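Local coordinates for protein putative drug/sodium antiporter (Escherichia coli, PDB 4Z3N) that probably moves the genotoxin colibactin across the cell membrane, as a transporter of the MATE family thought to work by antiport, at residues 93-98 / 253-258; 261-266 / 395-400. One frame throughout, in Å; residues are numbered along the deposited sequence.

Interaction 1: 93-98 / 253-258; sequences GSLLSR and YREFLS
Arg98 and Glu255 form a salt bridge across this contact. NH2 of Arg98 lies 2.9 Å from OE2 of Glu255. The other carboxylate oxygen, OE1 of Glu255, is 3.4 Å from the same NH2. OE2 comes to the edge of the guanidinium, near its plane. The two flat groups are turned almost at right angles, 84° apart, so this is not the coplanar, two-pronged form of the bridge. Each side chain reaches for the other from the opposite direction. The Glu255 chain leaves its helix with CG anti to the backbone N (chi1 177°) and then bends at chi2, while the Arg98 chain bends at both chi2 and chi3. Arg98 is buried and Glu255 partly exposed, and the carboxylate probably balances the arginine's charge.

Beside the bridge the contact is apolar. CD2 of Leu95 sits 3.5 Å from CB of Phe256, and it is 3.8 Å from CD2 of Phe256 on the ring. The leucine thus packs at the root of the phenylalanine side chain, and its methyl meets the ring obliquely.

These residues join helix 75-101, in the N-terminal half of the twelve-helix MATE fold, to helix 250-284, which opens the C-terminal half. The short segments run at 128° to each other, with their axes 9.7 Å apart at closest approach. Leu95 and Phe256 are the level at which the backbones are nearest, with 6.6 Å between their CA atoms.

Further out, helix 107-132 backs the apolar side: Leu95 touches Ile111 and Phe256 touches Ile118. On the charged side, Arg98 packs on Trp321 of helix 286-322.

Interaction 2: 261-266 / 395-400; sequences MAQMLM and YYQAIG
Gln397 reaches from helix 382-399 to three residues of 261-266. Its CB points toward that segment. CG then stands anti to the carbonyl carbon (chi1 -67°), and the chain bends at chi2, which carries the amide across to the other helix. On the way CG passes 4.2 Å from CE of Met266. The amide carbon CD of Gln397 lies closer to that methyl, at 3.7 Å from CE of Met266. The methionine comes from the opposite direction, and its terminal methyl CE lies against the NE2 end of the Gln397 amide.

At the tip the two amide atoms do different work. OE1 of Gln397 lies 4.1 Å from CB of Ala262, a plain packing contact. NE2 of Gln397 gives a hydrogen bond to OE1 of Gln263, 3.1 Å long, with an N-H...O angle of 152°. The acceptor lies in the amide plane of the donor. Seen from the acceptor, NE2 of Gln397 is tilted from the carbonyl plane of Gln263. The same NE2 also bonds to the backbone oxygen of Val259, one turn before Gln263 on helix 250-284. Two acceptors therefore hold the buried amide and set which way round it is turned. Gln263 is steadied in turn by Asn86, whose OD1 takes a bond from NE2 of Gln263.

Gly400, with positive phi, follows the helix in a Schellman motif.

The two segments run nearly antiparallel, at 160°, with axes 11.6 Å apart, so long side chains span the distance. Helix 75-101 lies against this bridge, with Ile90 touching both glutamines, and helix 402-413 flanks it too, with Pro402 on Ala262 and Gln397 and Ser405 on Gln397.

Both contacts are buried and share helix 250-284, interaction 1 on its earlier turns and interaction 2 on later ones. Interaction 2 lies nearer the centre of the chain, about 12 Å from it to its own centre, against about 18 Å for interaction 1. Their chemistry differs: a charged pair with a partly exposed carboxylate, beside apolar Leu95-Phe256 packing, in 93-98 / 253-258, and neutral amides among apolar groups in 261-266 / 395-400. The contacts also touch, their centres about 9 Å apart. Ser94 OG probably hydrogen-bonds to the backbone O of Gln397, and the Arg98 guanidinium packs near Gly400. Helices 75-101, 250-284 and 382-399 thus meet at one place.

Interaction 1: 93-98 / 253-258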
ATOM      1  N   GLY A  93       8.186  -0.568  11.493  1.00 31.63           N
ATOM      2  CA  GLY A  93       8.150   0.872  11.636  1.00 27.72           C
ATOM      3  C   GLY A  93       7.452   1.329  12.912  1.00 32.75           C
ATOM      4  O   GLY A  93       7.858   2.285  13.569  1.00 30.44           O
ATOM      5  N   SER A  94       6.391   0.633  13.283  1.00 31.46           N
ATOM      6  CA  SER A  94       5.582   1.077  14.402  1.00 29.12           C
ATOM      7  C   SER A  94       6.351   0.856  15.713  1.00 32.15           C
ATOM      8  O   SER A  94       6.431   1.731  16.575  1.00 29.38           O
ATOM      9  CB  SER A  94       4.244   0.335  14.393  1.00 24.16           C
ATOM     10  OG  SER A  94       3.428   0.716  15.480  1.00 27.84           O
ATOM     11  N   LEU A  95       6.951  -0.320  15.823  1.00 32.33           N
ATOM     12  CA  LEU A  95       7.589  -0.765  17.044  1.00 32.85           C
ATOM     13  C   LEU A  95       8.948  -0.083  17.286  1.00 35.20           C
ATOM     14  O   LEU A  95       9.291   0.273  18.412  1.00 30.42           O
ATOM     15  CB  LEU A  95       7.759  -2.272  16.976  1.00 34.50           C
ATOM     16  CG  LEU A  95       7.343  -3.045  18.204  1.00 36.57           C
ATOM     17  CD1 LEU A  95       6.178  -2.330  18.802  1.00 39.43           C
ATOM     18  CD2 LEU A  95       6.964  -4.462  17.826  1.00 36.25           C
ATOM     19  N   LEU A  96       9.711   0.087  16.212  1.00 33.28           N
ATOM     20  CA  LEU A  96      11.028   0.685  16.282  1.00 34.88           C
ATOM     21  C   LEU A  96      10.930   2.168  16.634  1.00 35.81           C
ATOM     22  O   LEU A  96      11.650   2.671  17.509  1.00 34.46           O
ATOM     23  CB  LEU A  96      11.767   0.481  14.950  1.00 33.48           C
ATOM     24  CG  LEU A  96      13.124   1.186  14.810  1.00 36.82           C
ATOM     25  CD1 LEU A  96      14.120   0.644  15.821  1.00 40.99           C
ATOM     26  CD2 LEU A  96      13.677   1.089  13.398  1.00 34.57           C
ATOM     27  N   SER A  97      10.022   2.856  15.955  1.00 34.50           N
ATOM     28  CA  SER A  97       9.827   4.283  16.163  1.00 34.52           C
ATOM     29  C   SER A  97       9.355   4.623  17.596  1.00 33.41           C
ATOM     30  O   SER A  97       9.710   5.685  18.114  1.00 30.84           O
ATOM     31  CB  SER A  97       8.831   4.838  15.132  1.00 29.60           C
ATOM     32  OG  SER A  97       7.509   4.603  15.572  1.00 27.61           O
ATOM     33  N   ARG A  98       8.558   3.747  18.219  1.00 30.86           N
ATOM     34  CA  ARG A  98       8.167   3.951  19.627  1.00 35.42           C
ATOM     35  C   ARG A  98       9.342   3.662  20.573  1.00 33.47           C
ATOM     36  O   ARG A  98       9.551   4.394  21.543  1.00 34.15           O
ATOM     37  CB  ARG A  98       6.949   3.096  20.038  1.00 29.92           C
ATOM     38  CG  ARG A  98       5.828   3.113  19.027  1.00 34.82           C
ATOM     39  CD  ARG A  98       4.433   3.094  19.623  1.00 34.54           C
ATOM     40  NE  ARG A  98       3.887   1.780  19.985  1.00 30.66           N
ATOM     41  CZ  ARG A  98       3.747   0.741  19.179  1.00 27.69           C
ATOM     42  NH1 ARG A  98       4.155   0.789  17.930  1.00 35.35           N
ATOM     43  NH2 ARG A  98       3.205  -0.363  19.639  1.00 32.85           N
ATOM     44  N   TYR A 253       6.446 -10.356  20.237  1.00 40.70           N
ATOM     45  CA  TYR A 253       5.912 -10.954  19.021  1.00 42.08           C
ATOM     46  C   TYR A 253       4.471 -10.511  18.838  1.00 43.96           C
ATOM     47  O   TYR A 253       4.029 -10.242  17.722  1.00 45.70           O
ATOM     48  CB  TYR A 253       6.001 -12.488  19.061  1.00 46.75           C
ATOM     49  CG  TYR A 253       7.400 -12.978  18.791  1.00 49.97           C
ATOM     50  CD1 TYR A 253       7.841 -13.175  17.489  1.00 48.28           C
ATOM     51  CD2 TYR A 253       8.299 -13.197  19.829  1.00 48.75           C
ATOM     52  CE1 TYR A 253       9.131 -13.594  17.228  1.00 50.44           C
ATOM     53  CE2 TYR A 253       9.594 -13.614  19.581  1.00 47.93           C
ATOM     54  CZ  TYR A 253      10.005 -13.812  18.275  1.00 52.06           C
ATOM     55  OH  TYR A 253      11.288 -14.234  18.005  1.00 53.60           O
ATOM     56  N   ARG A 254       3.746 -10.426  19.946  1.00 43.09           N
ATOM     57  CA  ARG A 254       2.354 -10.015  19.931  1.00 46.80           C
ATOM     58  C   ARG A 254       2.194  -8.558  19.468  1.00 44.87           C
ATOM     59  O   ARG A 254       1.367  -8.257  18.608  1.00 40.84           O
ATOM     60  CB  ARG A 254       1.753 -10.217  21.325  1.00 49.73           C
ATOM     61  CG  ARG A 254       0.301  -9.795  21.485  1.00 50.29           C
ATOM     62  CD  ARG A 254      -0.235 -10.410  22.747  1.00 55.84           C
ATOM     63  NE  ARG A 254      -1.505  -9.852  23.191  1.00 64.41           N
ATOM     64  CZ  ARG A 254      -2.057 -10.133  24.370  1.00 71.59           C
ATOM     65  NH1 ARG A 254      -1.439 -10.961  25.206  1.00 67.72           N
ATOM     66  NH2 ARG A 254      -3.223  -9.592  24.720  1.00 70.85           N
ATOM     67  N   GLU A 255       2.991  -7.662  20.037  1.00 40.14           N
ATOM     68  CA  GLU A 255       2.917  -6.260  19.680  1.00 40.00           C
ATOM     69  C   GLU A 255       3.238  -6.047  18.194  1.00 44.71           C
ATOM     70  O   GLU A 255       2.583  -5.252  17.509  1.00 43.00           O
ATOM     71  CB  GLU A 255       3.871  -5.448  20.558  1.00 47.19           C
ATOM     72  CG  GLU A 255       3.921  -3.962  20.231  1.00 52.80           C
ATOM     73  CD  GLU A 255       2.559  -3.275  20.346  1.00 56.24           C
ATOM     74  OE1 GLU A 255       2.126  -3.020  21.496  1.00 52.99           O
ATOM     75  OE2 GLU A 255       1.936  -2.983  19.290  1.00 44.15           O
ATOM     76  N   PHE A 256       4.241  -6.770  17.706  1.00 39.69           N
ATOM     77  CA  PHE A 256       4.677  -6.677  16.323  1.00 32.48           C
ATOM     78  C   PHE A 256       3.627  -7.316  15.403  1.00 41.36           C
ATOM     79  O   PHE A 256       3.313  -6.786  14.327  1.00 37.98           O
ATOM     80  CB  PHE A 256       6.034  -7.365  16.158  1.00 31.36           C
ATOM     81  CG  PHE A 256       6.703  -7.119  14.831  1.00 34.12           C
ATOM     82  CD1 PHE A 256       6.103  -7.515  13.638  1.00 32.21           C
ATOM     83  CD2 PHE A 256       7.953  -6.520  14.778  1.00 35.51           C
ATOM     84  CE1 PHE A 256       6.720  -7.286  12.412  1.00 30.82           C
ATOM     85  CE2 PHE A 256       8.580  -6.290  13.560  1.00 38.64           C
ATOM     86  CZ  PHE A 256       7.957  -6.671  12.369  1.00 34.64           C
ATOM     87  N   LEU A 257       3.089  -8.458  15.830  1.00 39.48           N
ATOM     88  CA  LEU A 257       2.181  -9.245  14.995  1.00 37.15           C
ATOM     89  C   LEU A 257       0.812  -8.604  14.874  1.00 38.60           C
ATOM     90  O   LEU A 257       0.175  -8.679  13.820  1.00 37.08           O
ATOM     91  CB  LEU A 257       2.031 -10.667  15.547  1.00 37.82           C
ATOM     92  CG  LEU A 257       3.062 -11.678  15.031  1.00 38.09           C
ATOM     93  CD1 LEU A 257       2.768 -13.073  15.543  1.00 41.95           C
ATOM     94  CD2 LEU A 257       3.103 -11.660  13.520  1.00 32.28           C
ATOM     95  N   SER A 258       0.354  -7.978  15.953  1.00 37.57           N
ATOM     96  CA  SER A 258      -0.966  -7.369  15.955  1.00 39.22           C
ATOM     97  C   SER A 258      -1.038  -6.157  14.988  1.00 37.20           C
ATOM     98  O   SER A 258      -1.964  -6.070  14.188  1.00 33.41           O
ATOM     99  CB  SER A 258      -1.351  -6.973  17.379  1.00 36.46           C
ATOM    100  OG  SER A 258      -0.414  -6.050  17.898  1.00 43.70           O
TER

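Interaction 2: 261-266 / 395-400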
ATOM      1  N   MET A 261      -0.193  -7.681  11.308  1.00 32.87           N
ATOM      2  CA  MET A 261      -1.241  -8.474  10.706  1.00 32.87           C
ATOM      3  C   MET A 261      -2.520  -7.678  10.517  1.00 34.29           C
ATOM      4  O   MET A 261      -3.330  -8.002   9.652  1.00 36.82           O
ATOM      5  CB  MET A 261      -1.495  -9.720  11.529  1.00 37.41           C
ATOM      6  CG  MET A 261      -0.688 -10.884  11.014  1.00 38.62           C
ATOM      7  SD  MET A 261      -0.957 -12.324  12.044  1.00 59.66           S
ATOM      8  CE  MET A 261       0.250 -13.440  11.333  1.00 61.29           C
ATOM      9  N   ALA A 262      -2.697  -6.635  11.320  1.00 34.46           N
ATOM     10  CA  ALA A 262      -3.816  -5.732  11.127  1.00 32.20           C
ATOM     11  C   ALA A 262      -3.657  -5.055   9.763  1.00 30.25           C
ATOM     12  O   ALA A 262      -4.623  -4.810   9.058  1.00 28.81           O
ATOM     13  CB  ALA A 262      -3.894  -4.708  12.263  1.00 25.30           C
ATOM     14  N   GLN A 263      -2.411  -4.797   9.388  1.00 33.51           N
ATOM     15  CA  GLN A 263      -2.099  -4.119   8.136  1.00 31.95           C
ATOM     16  C   GLN A 263      -2.472  -4.999   6.958  1.00 34.99           C
ATOM     17  O   GLN A 263      -2.933  -4.515   5.929  1.00 36.09           O
ATOM     18  CB  GLN A 263      -0.613  -3.757   8.073  1.00 33.71           C
ATOM     19  CG  GLN A 263      -0.210  -2.948   6.838  1.00 37.77           C
ATOM     20  CD  GLN A 263      -0.720  -1.519   6.866  1.00 31.79           C
ATOM     21  OE1 GLN A 263      -1.425  -1.117   7.786  1.00 33.59           O
ATOM     22  NE2 GLN A 263      -0.356  -0.742   5.853  1.00 32.96           N
ATOM     23  N   MET A 264      -2.261  -6.301   7.124  1.00 36.10           N
ATOM     24  CA  MET A 264      -2.620  -7.279   6.114  1.00 32.32           C
ATOM     25  C   MET A 264      -4.130  -7.435   6.032  1.00 34.91           C
ATOM     26  O   MET A 264      -4.697  -7.590   4.962  1.00 34.59           O
ATOM     27  CB  MET A 264      -1.967  -8.614   6.424  1.00 26.30           C
ATOM     28  CG  MET A 264      -0.482  -8.529   6.508  1.00 28.60           C
ATOM     29  SD  MET A 264       0.135 -10.116   7.053  1.00 44.23           S
ATOM     30  CE  MET A 264       1.800  -9.694   7.605  1.00 37.48           C
ATOM     31  N   LEU A 265      -4.776  -7.392   7.186  1.00 33.10           N
ATOM     32  CA  LEU A 265      -6.208  -7.526   7.243  1.00 29.26           C
ATOM     33  C   LEU A 265      -6.882  -6.362   6.515  1.00 32.24           C
ATOM     34  O   LEU A 265      -7.934  -6.519   5.890  1.00 34.82           O
ATOM     35  CB  LEU A 265      -6.646  -7.589   8.698  1.00 31.54           C
ATOM     36  CG  LEU A 265      -8.063  -8.085   8.932  1.00 39.51           C
ATOM     37  CD1 LEU A 265      -8.223  -9.486   8.330  1.00 39.04           C
ATOM     38  CD2 LEU A 265      -8.363  -8.052  10.431  1.00 38.08           C
ATOM     39  N   MET A 266      -6.262  -5.190   6.602  1.00 33.01           N
ATOM     40  CA  MET A 266      -6.773  -3.979   5.970  1.00 31.66           C
ATOM     41  C   MET A 266      -6.604  -3.998   4.442  1.00 31.74           C
ATOM     42  O   MET A 266      -7.460  -3.498   3.724  1.00 28.70           O
ATOM     43  CB  MET A 266      -6.085  -2.748   6.569  1.00 27.90           C
ATOM     44  CG  MET A 266      -6.584  -2.391   7.968  1.00 31.19           C
ATOM     45  SD  MET A 266      -5.772  -0.942   8.703  1.00 35.02           S
ATOM     46  CE  MET A 266      -4.316  -1.696   9.419  1.00 35.19           C
ATOM     47  N   TYR A 395      -2.205   6.462  12.319  1.00 21.75           N
ATOM     48  CA  TYR A 395      -2.014   6.939  13.684  1.00 23.62           C
ATOM     49  C   TYR A 395      -2.195   5.824  14.735  1.00 26.89           C
ATOM     50  O   TYR A 395      -1.389   5.672  15.664  1.00 27.91           O
ATOM     51  CB  TYR A 395      -2.981   8.108  13.969  1.00 23.63           C
ATOM     52  CG  TYR A 395      -2.871   8.695  15.373  1.00 24.74           C
ATOM     53  CD1 TYR A 395      -3.574   8.138  16.431  1.00 23.07           C
ATOM     54  CD2 TYR A 395      -2.065   9.795  15.635  1.00 23.69           C
ATOM     55  CE1 TYR A 395      -3.491   8.646  17.697  1.00 20.20           C
ATOM     56  CE2 TYR A 395      -1.972  10.314  16.914  1.00 25.39           C
ATOM     57  CZ  TYR A 395      -2.689   9.731  17.949  1.00 25.64           C
ATOM     58  OH  TYR A 395      -2.628  10.231  19.245  1.00 22.20           O
ATOM     59  N   TYR A 396      -3.254   5.046  14.597  1.00 26.82           N
ATOM     60  CA  TYR A 396      -3.470   3.944  15.512  1.00 28.79           C
ATOM     61  C   TYR A 396      -2.428   2.833  15.350  1.00 28.15           C
ATOM     62  O   TYR A 396      -2.042   2.181  16.317  1.00 32.39           O
ATOM     63  CB  TYR A 396      -4.881   3.399  15.336  1.00 27.24           C
ATOM     64  CG  TYR A 396      -5.899   4.344  15.917  1.00 30.43           C
ATOM     65  CD1 TYR A 396      -5.955   4.571  17.288  1.00 30.25           C
ATOM     66  CD2 TYR A 396      -6.778   5.037  15.101  1.00 29.76           C
ATOM     67  CE1 TYR A 396      -6.876   5.454  17.831  1.00 34.80           C
ATOM     68  CE2 TYR A 396      -7.699   5.917  15.629  1.00 30.45           C
ATOM     69  CZ  TYR A 396      -7.753   6.123  16.988  1.00 34.27           C
ATOM     70  OH  TYR A 396      -8.688   6.999  17.490  1.00 35.91           O
ATOM     71  N   GLN A 397      -1.958   2.631  14.135  1.00 22.04           N
ATOM     72  CA  GLN A 397      -0.899   1.672  13.900  1.00 27.01           C
ATOM     73  C   GLN A 397       0.379   2.143  14.577  1.00 26.14           C
ATOM     74  O   GLN A 397       1.100   1.360  15.193  1.00 24.81           O
ATOM     75  CB  GLN A 397      -0.680   1.483  12.400  1.00 27.45           C
ATOM     76  CG  GLN A 397      -1.843   0.818  11.700  1.00 23.20           C
ATOM     77  CD  GLN A 397      -1.870  -0.668  11.941  1.00 29.12           C
ATOM     78  OE1 GLN A 397      -2.013  -1.131  13.089  1.00 28.69           O
ATOM     79  NE2 GLN A 397      -1.707  -1.439  10.861  1.00 28.26           N
ATOM     80  N   ALA A 398       0.637   3.439  14.479  1.00 25.07           N
ATOM     81  CA  ALA A 398       1.821   4.019  15.087  1.00 24.37           C
ATOM     82  C   ALA A 398       1.801   3.870  16.612  1.00 26.69           C
ATOM     83  O   ALA A 398       2.852   3.642  17.217  1.00 27.23           O
ATOM     84  CB  ALA A 398       1.961   5.488  14.685  1.00 21.69           C
ATOM     85  N   ILE A 399       0.628   4.003  17.237  1.00 22.73           N
ATOM     86  CA  ILE A 399       0.572   3.978  18.698  1.00 27.49           C
ATOM     87  C   ILE A 399       0.232   2.582  19.254  1.00 32.40           C
ATOM     88  O   ILE A 399       0.067   2.420  20.466  1.00 31.04           O
ATOM     89  CB  ILE A 399      -0.449   5.021  19.272  1.00 27.18           C
ATOM     90  CG1 ILE A 399      -1.876   4.700  18.835  1.00 25.33           C
ATOM     91  CG2 ILE A 399      -0.057   6.460  18.882  1.00 25.32           C
ATOM     92  CD1 ILE A 399      -2.913   5.255  19.759  1.00 21.65           C
ATOM     93  N   GLY A 400       0.120   1.583  18.373  1.00 28.35           N
ATOM     94  CA  GLY A 400      -0.092   0.212  18.797  1.00 26.83           C
ATOM     95  C   GLY A 400      -1.527  -0.177  19.115  1.00 31.90           C
ATOM     96  O   GLY A 400      -1.768  -1.002  19.997  1.00 34.65           O
TER